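Local coordinates for type VI secretion system-associated protein TagF (Pseudomonas aeruginosa PAO1, PDB 2QNU) that is of unknown molecular function but, as a TagF family member, is probably an accessory or regulatory component of the bacterial type VI secretion system, at residues B[68-73]-B[92-97]; B[188-193]-B[210-215]; B[75-80]-B[118-123]. All coordinates share one frame; numbering follows the deposited sequence.

Interaction 1 of 3, residues B[68-73]-B[92-97]; sequences GGEAVT and ACLLPA
A71 and L95 form one rung of an antiparallel ladder in which strands 71-73 and 92-95 run at 152° to each other, their axes approaching to 4.6 Å. A71 with L95 and T73 with C93 are hydrogen-bonded pairs; V72 with L94 between them is a non-hydrogen-bonded pair. The rung at T73 and C93 is well formed in both directions, T73 N to C93 O at 3.1 Å and C93 N to T73 O at 2.8 Å. At the other rung L95 N reaches A71 O in 2.7 Å, from above the carbonyl plane, whereas the return bond from A71 N to L95 O is bent and weak. CA-H...O contacts add to the ladder, among them V72 CA to C93 O.

On the face carrying A71, T73, C93 and L95, T73 CG2 meets L95 CD1 at 3.9 Å, the two side chains crossing at a slant. With T73 OG1 anti to the backbone N (chi1 -169°), the methyl is left facing the leucine, while the hydroxyl is hydrogen-bonded to F60 O on the next strand. Helix 101-105 covers this face through L101 and L104. V72 and L94 point to the other face, where both touch F25 of helix 23-44; V72 CG2 also packs on A92 CB at 3.9 Å. Beyond the last pair, E70 CB and CG both lie close against L95 O, and the bend at chi2 brings E70 OE1 to L94 CD2 at 3.2 Å; A97 CB closes on G69 O at 3.3 Å.

Regular antiparallel pairing, with helices on both faces, describes a central beta hairpin of the antiparallel sheet in the TagF N-terminal domain.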
loop_
_atom_site.group_PDB
_atom_site.type_symbol
_atom_site.label_atom_id
_atom_site.label_comp_id
_atom_site.label_asym_id
_atom_site.label_seq_id
_atom_site.Cartn_x
_atom_site.Cartn_y
_atom_site.Cartn_z
ATOM N N GLY B 68 -0.540 7.591 -20.454
ATOM C CA GLY B 68 -1.918 7.537 -20.949
ATOM C C GLY B 68 -2.793 6.865 -19.918
ATOM O O GLY B 68 -2.407 6.709 -18.774
ATOM N N GLY B 69 -3.967 6.421 -20.337
ATOM C CA GLY B 69 -4.991 5.964 -19.407
ATOM C C GLY B 69 -4.918 4.501 -19.040
ATOM O O GLY B 69 -5.679 4.012 -18.187
ATOM N N GLU B 70 -4.040 3.771 -19.704
ATOM C CA GLU B 70 -3.752 2.415 -19.265
ATOM C C GLU B 70 -2.637 2.424 -18.215
ATOM O O GLU B 70 -1.795 3.366 -18.132
ATOM C CB GLU B 70 -3.340 1.530 -20.440
ATOM C CG GLU B 70 -4.478 0.929 -21.249
ATOM C CD GLU B 70 -5.006 1.875 -22.318
ATOM O OE1 GLU B 70 -4.159 2.480 -23.021
ATOM O OE2 GLU B 70 -6.271 2.005 -22.469
ATOM N N ALA B 71 -2.631 1.364 -17.414
ATOM C CA ALA B 71 -1.494 1.089 -16.601
ATOM C C ALA B 71 -0.368 0.526 -17.511
ATOM O O ALA B 71 -0.610 0.010 -18.643
ATOM C CB ALA B 71 -1.836 0.131 -15.506
ATOM N N VAL B 72 0.852 0.605 -16.998
ATOM C CA VAL B 72 1.976 0.121 -17.748
ATOM C C VAL B 72 2.988 -0.547 -16.824
ATOM O O VAL B 72 3.274 -0.095 -15.677
ATOM C CB VAL B 72 2.492 1.211 -18.766
ATOM C CG1 VAL B 72 2.646 2.537 -18.133
ATOM C CG2 VAL B 72 3.778 0.792 -19.537
ATOM N N THR B 73 3.477 -1.677 -17.322
ATOM C CA THR B 73 4.544 -2.411 -16.657
ATOM C C THR B 73 5.620 -2.805 -17.678
ATOM O O THR B 73 5.355 -2.882 -18.870
ATOM C CB THR B 73 4.019 -3.632 -15.939
ATOM O OG1 THR B 73 5.039 -4.167 -15.103
ATOM C CG2 THR B 73 3.541 -4.693 -16.905
ATOM N N ALA B 92 7.556 -2.642 -22.833
ATOM C CA ALA B 92 6.373 -2.249 -22.031
ATOM C C ALA B 92 5.130 -3.033 -22.424
ATOM O O ALA B 92 4.863 -3.248 -23.603
ATOM C CB ALA B 92 6.101 -0.795 -22.208
ATOM N N CYS B 93 4.398 -3.472 -21.407
ATOM C CA CYS B 93 3.070 -4.020 -21.598
ATOM C C CYS B 93 2.006 -3.078 -21.007
ATOM O O CYS B 93 2.007 -2.768 -19.820
ATOM C CB CYS B 93 3.004 -5.369 -20.927
ATOM S SG CYS B 93 1.451 -6.077 -21.129
ATOM N N LEU B 94 1.088 -2.645 -21.847
ATOM C CA LEU B 94 -0.018 -1.809 -21.422
ATOM C C LEU B 94 -1.156 -2.646 -20.824
ATOM O O LEU B 94 -1.578 -3.551 -21.419
ATOM C CB LEU B 94 -0.532 -1.047 -22.617
ATOM C CG LEU B 94 -0.147 0.425 -22.653
ATOM C CD1 LEU B 94 1.191 0.596 -23.283
ATOM C CD2 LEU B 94 -1.247 1.209 -23.426
ATOM N N LEU B 95 -1.612 -2.338 -19.631
ATOM C CA LEU B 95 -2.640 -3.139 -18.985
ATOM C C LEU B 95 -3.942 -2.325 -18.835
ATOM O O LEU B 95 -3.926 -1.069 -18.899
ATOM C CB LEU B 95 -2.173 -3.572 -17.603
ATOM C CG LEU B 95 -0.909 -4.427 -17.533
ATOM C CD1 LEU B 95 -0.225 -4.184 -16.207
ATOM C CD2 LEU B 95 -1.280 -5.908 -17.740
ATOM N N PRO B 96 -5.073 -3.022 -18.633
ATOM C CA PRO B 96 -6.323 -2.306 -18.317
ATOM C C PRO B 96 -6.160 -1.369 -17.129
ATOM O O PRO B 96 -5.431 -1.694 -16.166
ATOM C CB PRO B 96 -7.278 -3.439 -17.962
ATOM C CG PRO B 96 -6.794 -4.570 -18.803
ATOM C CD PRO B 96 -5.309 -4.475 -18.723
ATOM N N ALA B 97 -6.826 -0.227 -17.182
ATOM C CA ALA B 97 -6.758 0.711 -16.082
ATOM C C ALA B 97 -7.212 0.084 -14.746
ATOM O O ALA B 97 -6.912 0.624 -13.682
ATOM C CB ALA B 97 -7.577 1.957 -16.397
#

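Interaction 2 of 3, residues B[188-193]-B[210-215]; sequences SARISA and FLTGEG
I191 reaches from the loop between strands 180-185 and 194-199 to the end of helix 209-212, where its side chain packs against the backbone. The CB bond is directed at the helix. From there CG1 stands anti to the carbonyl carbon (chi1 -53°), passing G213 N at 3.7 Å and T212 C at 3.8 Å. The next torsion is extended (chi2 -173°) and carries CD1 farther along the backbone, where it lies 3.2 Å from G213 N, 3.6 Å from T212 C and 3.8 Å from F210 O. The methyl thus rests against main chain, not against side chains: the CB bonds of F210, L211 and T212 point away from the loop. G213, with positive phi, is where the chain leaves the helix, and the lack of a side chain there lets CG1 come so near.

Local bonds shape both partners. S188 OG accepts from R190 N and I191 N, an ST turn and ST motif that fold the loop 188-191 back on itself, while T212 OG1, also weakly bonded to G208 O, accepts from E214 N at 3.0 Å in an ST turn that carries the chain out of the helix. F210 O is bonded to W58 NE1, and the F210 ring meets W58 edge-to-face.

Towards solvent, R190 NH1 hovers 4.4 Å from E214 OE2, the carboxylate lying at the edge of the guanidinium and near its plane. No hydrogen bond joins the two segments, so cohesion rests mainly on the packing of I191, with R190 passing beside T212, and the exposed opposite charges, beyond salt-bridge distance, probably contribute only a mild attraction.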
loop_
_atom_site.group_PDB
_atom_site.type_symbol
_atom_site.label_atom_id
_atom_site.label_comp_id
_atom_site.label_asym_id
_atom_site.label_seq_id
_atom_site.Cartn_x
_atom_site.Cartn_y
_atom_site.Cartn_z
ATOM N N SER B 188 23.111 -2.542 -9.431
ATOM C CA SER B 188 24.391 -2.507 -10.129
ATOM C C SER B 188 25.471 -2.487 -9.042
ATOM O O SER B 188 25.157 -2.383 -7.837
ATOM C CB SER B 188 24.516 -1.227 -10.962
ATOM O OG SER B 188 24.538 -0.083 -10.079
ATOM N N ALA B 189 26.735 -2.585 -9.436
ATOM C CA ALA B 189 27.796 -2.312 -8.495
ATOM C C ALA B 189 27.538 -1.031 -7.633
ATOM O O ALA B 189 27.918 -0.987 -6.476
ATOM C CB ALA B 189 29.104 -2.150 -9.250
ATOM N N ARG B 190 26.867 -0.028 -8.173
ATOM C CA ARG B 190 26.701 1.242 -7.446
ATOM C C ARG B 190 25.362 1.455 -6.694
ATOM O O ARG B 190 25.294 2.244 -5.760
ATOM C CB ARG B 190 26.899 2.406 -8.421
ATOM C CG ARG B 190 28.193 2.322 -9.158
ATOM C CD ARG B 190 28.914 3.691 -9.187
ATOM N NE ARG B 190 28.779 4.411 -10.467
ATOM C CZ ARG B 190 28.335 5.666 -10.631
ATOM N NH1 ARG B 190 27.912 6.421 -9.602
ATOM N NH2 ARG B 190 28.311 6.166 -11.862
ATOM N N ILE B 191 24.325 0.762 -7.100
ATOM C CA ILE B 191 22.998 0.909 -6.519
ATOM C C ILE B 191 22.555 -0.459 -6.026
ATOM O O ILE B 191 22.499 -1.429 -6.822
ATOM C CB ILE B 191 22.065 1.422 -7.610
ATOM C CG1 ILE B 191 22.651 2.686 -8.257
ATOM C CG2 ILE B 191 20.726 1.672 -7.080
ATOM C CD1 ILE B 191 21.701 3.357 -9.247
ATOM N N SER B 192 22.271 -0.581 -4.732
ATOM C CA SER B 192 21.728 -1.872 -4.207
ATOM C C SER B 192 20.383 -2.199 -4.778
ATOM O O SER B 192 19.558 -1.288 -5.015
ATOM C CB SER B 192 21.565 -1.848 -2.698
ATOM O OG SER B 192 22.858 -1.783 -2.130
ATOM N N ALA B 193 20.139 -3.499 -4.930
ATOM C CA ALA B 193 18.834 -4.024 -5.250
ATOM C C ALA B 193 17.831 -3.496 -4.241
ATOM O O ALA B 193 18.116 -3.402 -3.027
ATOM C CB ALA B 193 18.843 -5.554 -5.206
ATOM N N PHE B 210 18.185 7.164 -10.705
ATOM C CA PHE B 210 18.192 5.858 -11.418
ATOM C C PHE B 210 19.595 5.487 -11.950
ATOM O O PHE B 210 19.807 4.329 -12.342
ATOM C CB PHE B 210 17.299 5.887 -12.649
ATOM C CG PHE B 210 15.834 5.947 -12.347
ATOM C CD1 PHE B 210 15.216 4.940 -11.617
ATOM C CD2 PHE B 210 15.065 7.011 -12.828
ATOM C CE1 PHE B 210 13.820 4.991 -11.369
ATOM C CE2 PHE B 210 13.669 7.088 -12.561
ATOM C CZ PHE B 210 13.073 6.093 -11.810
ATOM N N LEU B 211 20.483 6.481 -12.067
ATOM C CA LEU B 211 21.848 6.269 -12.637
ATOM C C LEU B 211 22.875 6.211 -11.538
ATOM O O LEU B 211 23.823 5.486 -11.669
ATOM C CB LEU B 211 22.245 7.282 -13.713
ATOM C CG LEU B 211 21.176 7.796 -14.693
ATOM C CD1 LEU B 211 21.675 8.967 -15.545
ATOM C CD2 LEU B 211 20.609 6.738 -15.574
ATOM N N THR B 212 22.677 6.922 -10.430
ATOM C CA THR B 212 23.691 6.975 -9.439
ATOM C C THR B 212 23.289 6.425 -8.105
ATOM O O THR B 212 24.162 6.158 -7.279
ATOM C CB THR B 212 24.156 8.426 -9.221
ATOM O OG1 THR B 212 23.140 9.153 -8.528
ATOM C CG2 THR B 212 24.424 9.075 -10.531
ATOM N N GLY B 213 21.993 6.259 -7.867
ATOM C CA GLY B 213 21.510 5.957 -6.518
ATOM C C GLY B 213 21.817 7.024 -5.460
ATOM O O GLY B 213 21.643 6.800 -4.270
ATOM N N GLU B 214 22.260 8.187 -5.870
ATOM C CA GLU B 214 22.679 9.174 -4.905
ATOM C C GLU B 214 21.496 9.996 -4.391
ATOM O O GLU B 214 20.521 10.160 -5.072
ATOM C CB GLU B 214 23.722 10.071 -5.532
ATOM C CG GLU B 214 25.003 9.322 -5.923
ATOM C CD GLU B 214 26.009 10.222 -6.619
ATOM O OE1 GLU B 214 25.668 11.405 -6.956
ATOM O OE2 GLU B 214 27.158 9.742 -6.864
ATOM N N GLY B 215 21.563 10.427 -3.155
ATOM C CA GLY B 215 20.484 11.225 -2.578
ATOM C C GLY B 215 20.746 11.579 -1.144
ATOM O O GLY B 215 21.687 11.061 -0.499
#

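Interaction 3 of 3, residues B[75-80]-B[118-123]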
loop_
_atom_site.group_PDB
_atom_site.type_symbol
_atom_site.label_atom_id
_atom_site.label_comp_id
_atom_site.label_asym_id
_atom_site.label_seq_id
_atom_site.Cartn_x
_atom_site.Cartn_y
_atom_site.Cartn_z
ATOM N N VAL B 75 10.280 -3.064 -18.375
ATOM C CA VAL B 75 11.667 -2.886 -17.973
ATOM C C VAL B 75 12.314 -1.860 -18.893
ATOM O O VAL B 75 12.033 -1.834 -20.065
ATOM C CB VAL B 75 12.476 -4.196 -17.985
ATOM C CG1 VAL B 75 13.888 -3.950 -17.392
ATOM C CG2 VAL B 75 11.775 -5.305 -17.219
ATOM N N VAL B 76 13.146 -0.988 -18.339
ATOM C CA VAL B 76 13.857 -0.004 -19.155
ATOM C C VAL B 76 15.349 -0.160 -18.890
ATOM O O VAL B 76 15.758 -0.435 -17.762
ATOM C CB VAL B 76 13.452 1.465 -18.886
ATOM C CG1 VAL B 76 13.520 1.839 -17.404
ATOM C CG2 VAL B 76 14.333 2.427 -19.675
HETATM N N MSE B 77 16.145 -0.044 -19.961
HETATM C CA MSE B 77 17.613 -0.202 -19.920
HETATM C C MSE B 77 18.337 0.905 -20.660
HETATM O O MSE B 77 17.935 1.240 -21.735
HETATM C CB MSE B 77 17.970 -1.529 -20.638
HETATM C CG MSE B 77 19.493 -1.816 -20.650
HETATM SE SE MSE B 77 19.941 -3.413 -21.804
HETATM C CE MSE B 77 19.752 -2.565 -23.480
ATOM N N PRO B 78 19.454 1.424 -20.125
ATOM C CA PRO B 78 20.260 2.371 -20.916
ATOM C C PRO B 78 20.687 1.761 -22.262
ATOM O O PRO B 78 21.047 0.583 -22.321
ATOM C CB PRO B 78 21.495 2.641 -20.040
ATOM C CG PRO B 78 21.065 2.243 -18.667
ATOM C CD PRO B 78 20.019 1.196 -18.779
ATOM N N SER B 79 20.599 2.539 -23.325
ATOM C CA SER B 79 20.833 2.034 -24.673
ATOM C C SER B 79 21.404 3.113 -25.577
ATOM O O SER B 79 21.723 4.248 -25.139
ATOM C CB SER B 79 19.540 1.448 -25.242
ATOM O OG SER B 79 19.793 0.663 -26.418
ATOM N N ILE B 80 21.500 2.768 -26.844
ATOM C CA ILE B 80 22.221 3.572 -27.819
ATOM C C ILE B 80 21.801 3.165 -29.221
ATOM O O ILE B 80 21.379 2.022 -29.424
ATOM C CB ILE B 80 23.757 3.353 -27.649
ATOM C CG1 ILE B 80 24.574 4.447 -28.344
ATOM C CG2 ILE B 80 24.179 2.016 -28.214
ATOM C CD1 ILE B 80 26.090 4.214 -28.255
ATOM N N LEU B 118 15.760 -10.215 -22.848
ATOM C CA LEU B 118 15.594 -9.758 -24.229
ATOM C C LEU B 118 16.310 -8.441 -24.470
ATOM O O LEU B 118 16.945 -8.264 -25.465
ATOM C CB LEU B 118 14.117 -9.618 -24.615
ATOM C CG LEU B 118 13.368 -10.921 -24.805
ATOM C CD1 LEU B 118 11.968 -10.567 -25.223
ATOM C CD2 LEU B 118 14.042 -11.846 -25.822
ATOM N N LEU B 119 16.131 -7.482 -23.571
ATOM C CA LEU B 119 16.850 -6.212 -23.662
ATOM C C LEU B 119 18.391 -6.448 -23.703
ATOM O O LEU B 119 19.116 -5.749 -24.426
ATOM C CB LEU B 119 16.529 -5.371 -22.444
ATOM C CG LEU B 119 15.099 -4.772 -22.311
ATOM C CD1 LEU B 119 14.854 -4.132 -20.923
ATOM C CD2 LEU B 119 14.874 -3.754 -23.335
ATOM N N LEU B 120 18.868 -7.357 -22.860
ATOM C CA LEU B 120 20.328 -7.635 -22.770
ATOM C C LEU B 120 20.828 -8.184 -24.125
ATOM O O LEU B 120 21.846 -7.740 -24.628
ATOM C CB LEU B 120 20.639 -8.569 -21.595
ATOM C CG LEU B 120 20.434 -7.837 -20.279
ATOM C CD1 LEU B 120 20.202 -8.802 -19.148
ATOM C CD2 LEU B 120 21.500 -6.842 -19.892
ATOM N N SER B 121 20.031 -9.032 -24.762
ATOM C CA SER B 121 20.357 -9.595 -26.049
ATOM C C SER B 121 20.737 -8.551 -27.081
ATOM O O SER B 121 21.509 -8.849 -28.017
ATOM C CB SER B 121 19.210 -10.498 -26.570
ATOM O OG SER B 121 18.163 -9.736 -27.176
ATOM N N THR B 122 20.213 -7.327 -26.953
ATOM C CA THR B 122 20.472 -6.289 -27.972
ATOM C C THR B 122 21.844 -5.652 -27.805
ATOM O O THR B 122 22.243 -4.833 -28.621
ATOM C CB THR B 122 19.387 -5.099 -27.979
ATOM O OG1 THR B 122 19.500 -4.331 -26.776
ATOM C CG2 THR B 122 17.987 -5.665 -28.130
ATOM N N LEU B 123 22.534 -5.954 -26.724
ATOM C CA LEU B 123 23.882 -5.389 -26.535
ATOM C C LEU B 123 24.943 -6.264 -27.212
ATOM O O LEU B 123 26.081 -5.835 -27.372
ATOM C CB LEU B 123 24.223 -5.316 -25.063
ATOM C CG LEU B 123 23.364 -4.465 -24.159
ATOM C CD1 LEU B 123 23.670 -4.859 -22.754
ATOM C CD2 LEU B 123 23.641 -2.963 -24.351
HETATM O O HOH W 1 20.745 -1.978 -27.251
#
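L119 O takes two bonds from T122, one from OG1 at 2.8 Å and one from the backbone N at 3.2 Å, and the selenomethionine M77 comes up against the same carbonyl with CE at 3.4 Å. This is a helix packed on a sheet: the C-terminal part of helix 110-121 lies over the end of strand 71-77, within the TagF N-terminal domain. M77 has the largest share of the contact. Its first two torsions are both anti (chi1 -179°, chi2 -172°), which extends the chain from the strand, and the bend at chi3 (76°) then sets CE among L119 O, T122 OG1 and L123 CD2. SE meanwhile faces L119 CB at 4.0 Å.

Two residues earlier on the strand, V75 CG1 touches L119 CD1 at 3.7 Å; L89 and V91 of the adjoining strand also touch L119, so the leucine spans two strands. S79 OG, itself hydrogen-bonded to the N-methyl-lysine at position 9 through that residue's backbone O, is linked to the helix end by a single water, which donates to S79 OG at 2.9 Å and to T122 OG1 at 2.7 Å.

Following the chain from the N terminus, the first segments met, after earlier strands and helices, lie on strand 71-77, whose start belongs to interaction 1 and whose end belongs to interaction 3. The chain turns and returns as strand 89-95, closing interaction 1 as a hairpin after 18 intervening residues. Helix 110-121 then comes back over the sheet and closes interaction 3, so the two contacts cross along the sequence, sharing one strand with their centres about 20 Å apart. Interaction 2 follows in series and closes a 16-residue loop, tying loop 188-193 to the end of helix 209-212; its centre and that of interaction 1, about 26 Å apart, lie on opposite sides of the chain's centre.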